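Local coordinates for protein beta-hexosaminidase Amuc_2018 (Akkermansia muciniphila, PDB 6JEB) that hydrolyses terminal non-reducing N-acetylglucosamine and N-acetylgalactosamine residues from beta-linked N-acetylhexosaminides, acting on terminally unbranched N-glycans and chitobiose, at residues D98-F103 against H125-D130. Residues are numbered along the deposited sequence; the frame is centred on the assembly and turned at random.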
loop_
_atom_site.group_PDB
_atom_site.type_symbol
_atom_site.label_atom_id
_atom_site.label_comp_id
_atom_site.label_asym_id
_atom_site.label_seq_id
_atom_site.Cartn_x
_atom_site.Cartn_y
_atom_site.Cartn_z
ATOM N N ASP A 98 -6.195 -2.133 4.895
ATOM C CA ASP A 98 -6.598 -3.501 5.218
ATOM C C ASP A 98 -8.056 -3.513 5.668
ATOM O O ASP A 98 -8.366 -3.790 6.834
ATOM C CB ASP A 98 -5.669 -4.059 6.297
ATOM C CG ASP A 98 -5.949 -5.513 6.650
ATOM O OD1 ASP A 98 -6.769 -6.186 5.978
ATOM O OD2 ASP A 98 -5.312 -5.980 7.618
ATOM N N PRO A 99 -8.989 -3.233 4.753
ATOM C CA PRO A 99 -10.406 -3.318 5.131
ATOM C C PRO A 99 -10.854 -4.738 5.404
ATOM O O PRO A 99 -11.895 -4.922 6.047
ATOM C CB PRO A 99 -11.135 -2.713 3.925
ATOM C CG PRO A 99 -10.192 -2.986 2.762
ATOM C CD PRO A 99 -8.810 -2.801 3.353
ATOM N N ALA A 100 -10.100 -5.752 4.951
ATOM C CA ALA A 100 -10.438 -7.130 5.302
ATOM C C ALA A 100 -10.470 -7.319 6.813
ATOM O O ALA A 100 -11.382 -7.965 7.346
ATOM C CB ALA A 100 -9.434 -8.099 4.677
ATOM N N ARG A 101 -9.476 -6.775 7.522
ATOM C CA ARG A 101 -9.433 -6.945 8.973
ATOM C C ARG A 101 -10.414 -6.023 9.686
ATOM O O ARG A 101 -11.100 -6.450 10.622
ATOM C CB ARG A 101 -8.010 -6.726 9.491
ATOM C CG ARG A 101 -7.157 -7.999 9.501
ATOM C CD ARG A 101 -7.118 -8.699 8.131
ATOM N NE ARG A 101 -6.229 -9.854 8.192
ATOM C CZ ARG A 101 -4.906 -9.779 8.062
ATOM N NH1 ARG A 101 -4.320 -8.605 7.831
ATOM N NH2 ARG A 101 -4.166 -10.874 8.164
ATOM N N HIS A 102 -10.489 -4.758 9.276
ATOM C CA HIS A 102 -11.505 -3.848 9.796
ATOM C C HIS A 102 -11.977 -2.982 8.646
ATOM O O HIS A 102 -11.169 -2.283 8.023
ATOM C CB HIS A 102 -10.984 -2.977 10.945
ATOM C CG HIS A 102 -11.011 -3.663 12.274
ATOM N ND1 HIS A 102 -9.895 -4.246 12.833
ATOM C CD2 HIS A 102 -12.026 -3.878 13.147
ATOM C CE1 HIS A 102 -10.219 -4.788 13.995
ATOM N NE2 HIS A 102 -11.508 -4.584 14.209
ATOM N N PHE A 103 -13.277 -3.044 8.371
ATOM C CA PHE A 103 -13.857 -2.333 7.247
ATOM C C PHE A 103 -13.607 -0.836 7.387
ATOM O O PHE A 103 -13.703 -0.276 8.484
ATOM C CB PHE A 103 -15.361 -2.606 7.240
ATOM C CG PHE A 103 -16.078 -2.021 6.067
ATOM C CD1 PHE A 103 -15.848 -2.503 4.781
ATOM C CD2 PHE A 103 -16.980 -0.985 6.243
ATOM C CE1 PHE A 103 -16.512 -1.959 3.697
ATOM C CE2 PHE A 103 -17.648 -0.439 5.166
ATOM C CZ PHE A 103 -17.416 -0.930 3.892
ATOM N N HIS A 125 -3.251 0.450 -2.338
ATOM C CA HIS A 125 -3.446 -0.989 -2.429
ATOM C C HIS A 125 -4.505 -1.379 -1.400
ATOM O O HIS A 125 -4.414 -0.992 -0.229
ATOM C CB HIS A 125 -2.062 -1.612 -2.180
ATOM C CG HIS A 125 -2.029 -3.073 -1.851
ATOM N ND1 HIS A 125 -0.875 -3.668 -1.384
ATOM C CD2 HIS A 125 -2.969 -4.050 -1.891
ATOM C CE1 HIS A 125 -1.107 -4.947 -1.145
ATOM N NE2 HIS A 125 -2.369 -5.204 -1.443
ATOM N N LEU A 126 -5.552 -2.074 -1.860
ATOM C CA LEU A 126 -6.662 -2.500 -1.003
ATOM C C LEU A 126 -6.513 -3.984 -0.679
ATOM O O LEU A 126 -6.690 -4.838 -1.556
ATOM C CB LEU A 126 -8.005 -2.276 -1.696
ATOM C CG LEU A 126 -8.294 -0.879 -2.237
ATOM C CD1 LEU A 126 -9.649 -0.860 -2.949
ATOM C CD2 LEU A 126 -8.239 0.155 -1.115
ATOM N N HIS A 127 -6.236 -4.293 0.585
ATOM C CA HIS A 127 -6.196 -5.684 1.035
ATOM C C HIS A 127 -7.642 -6.060 1.344
ATOM O O HIS A 127 -8.139 -5.866 2.455
ATOM C CB HIS A 127 -5.289 -5.831 2.251
ATOM C CG HIS A 127 -5.004 -7.250 2.616
ATOM N ND1 HIS A 127 -4.065 -8.016 1.955
ATOM C CD2 HIS A 127 -5.536 -8.049 3.573
ATOM C CE1 HIS A 127 -4.034 -9.226 2.487
ATOM N NE2 HIS A 127 -4.917 -9.271 3.471
ATOM N N LEU A 128 -8.341 -6.561 0.323
ATOM C CA LEU A 128 -9.792 -6.711 0.379
ATOM C C LEU A 128 -10.245 -8.004 1.041
ATOM O O LEU A 128 -11.423 -8.108 1.417
ATOM C CB LEU A 128 -10.370 -6.661 -1.039
ATOM C CG LEU A 128 -10.323 -5.292 -1.728
ATOM C CD1 LEU A 128 -10.497 -5.442 -3.239
ATOM C CD2 LEU A 128 -11.394 -4.359 -1.170
ATOM N N THR A 129 -9.365 -9.005 1.143
ATOM C CA THR A 129 -9.755 -10.342 1.570
ATOM C C THR A 129 -8.726 -10.903 2.539
ATOM O O THR A 129 -7.520 -10.721 2.354
ATOM C CB THR A 129 -9.909 -11.304 0.370
ATOM O OG1 THR A 129 -8.622 -11.635 -0.158
ATOM C CG2 THR A 129 -10.748 -10.682 -0.744
ATOM N N ASP A 130 -9.203 -11.596 3.568
ATOM C CA ASP A 130 -8.298 -12.285 4.482
ATOM C C ASP A 130 -9.096 -13.290 5.309
ATOM O O ASP A 130 -10.203 -13.690 4.925
ATOM C CB ASP A 130 -7.503 -11.282 5.337
ATOM C CG ASP A 130 -6.129 -11.817 5.708
ATOM O OD1 ASP A 130 -6.060 -12.716 6.577
ATOM O OD2 ASP A 130 -5.123 -11.371 5.102
#
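The carboxylate of D130 lies over one face of the R101 guanidinium, their planes 36° apart. OD2 of D130 sits 3.2 Å above the guanidinium plane, toward its rim. A salt bridge joins R101 NH2 to D130 OD1 at 3.1 Å. At the edge of the same guanidinium, in its plane, is D98, whose OD2 accepts a salt-bridging hydrogen bond from R101 NH1 at 2.8 Å; NH1 comes from the syn side but is tilted out of the carboxylate plane. The H127 ring has D130 at its edge: NE2 donates, in the ring plane, to the anti lone pair of OD2 at 2.7 Å. D98 OD1 also lies near the edge of this ring, 3.3 Å from H127 CD2, with carboxylate and ring nearly perpendicular. CG of H127 is anti to the backbone N (chi1 -170°), which sets the ring beside the D98 carboxylate.

In the family 20 TIM barrel, 98-103 is the loop just after strand 92-97, and 125-130 holds the end of the neighbouring parallel strand 123-127 and the turn beyond it. R101 binds substrate, and D130 belongs to the charge relay system with H193, which bonds to D130 OD1. Q132 OE1 accepts a hydrogen bond from R101 NE, and E187 bonds to H127 ND1.

The backbone pairs once, A100 N to H127 O at 3.2 Å. P99 CD rests on the same oxygen. A100 CB packs against the T129-D130 peptide, 3.6 Å from T129 C. D98 OD1 accepts from R101 N in an Asx motif, met from above the carboxylate plane.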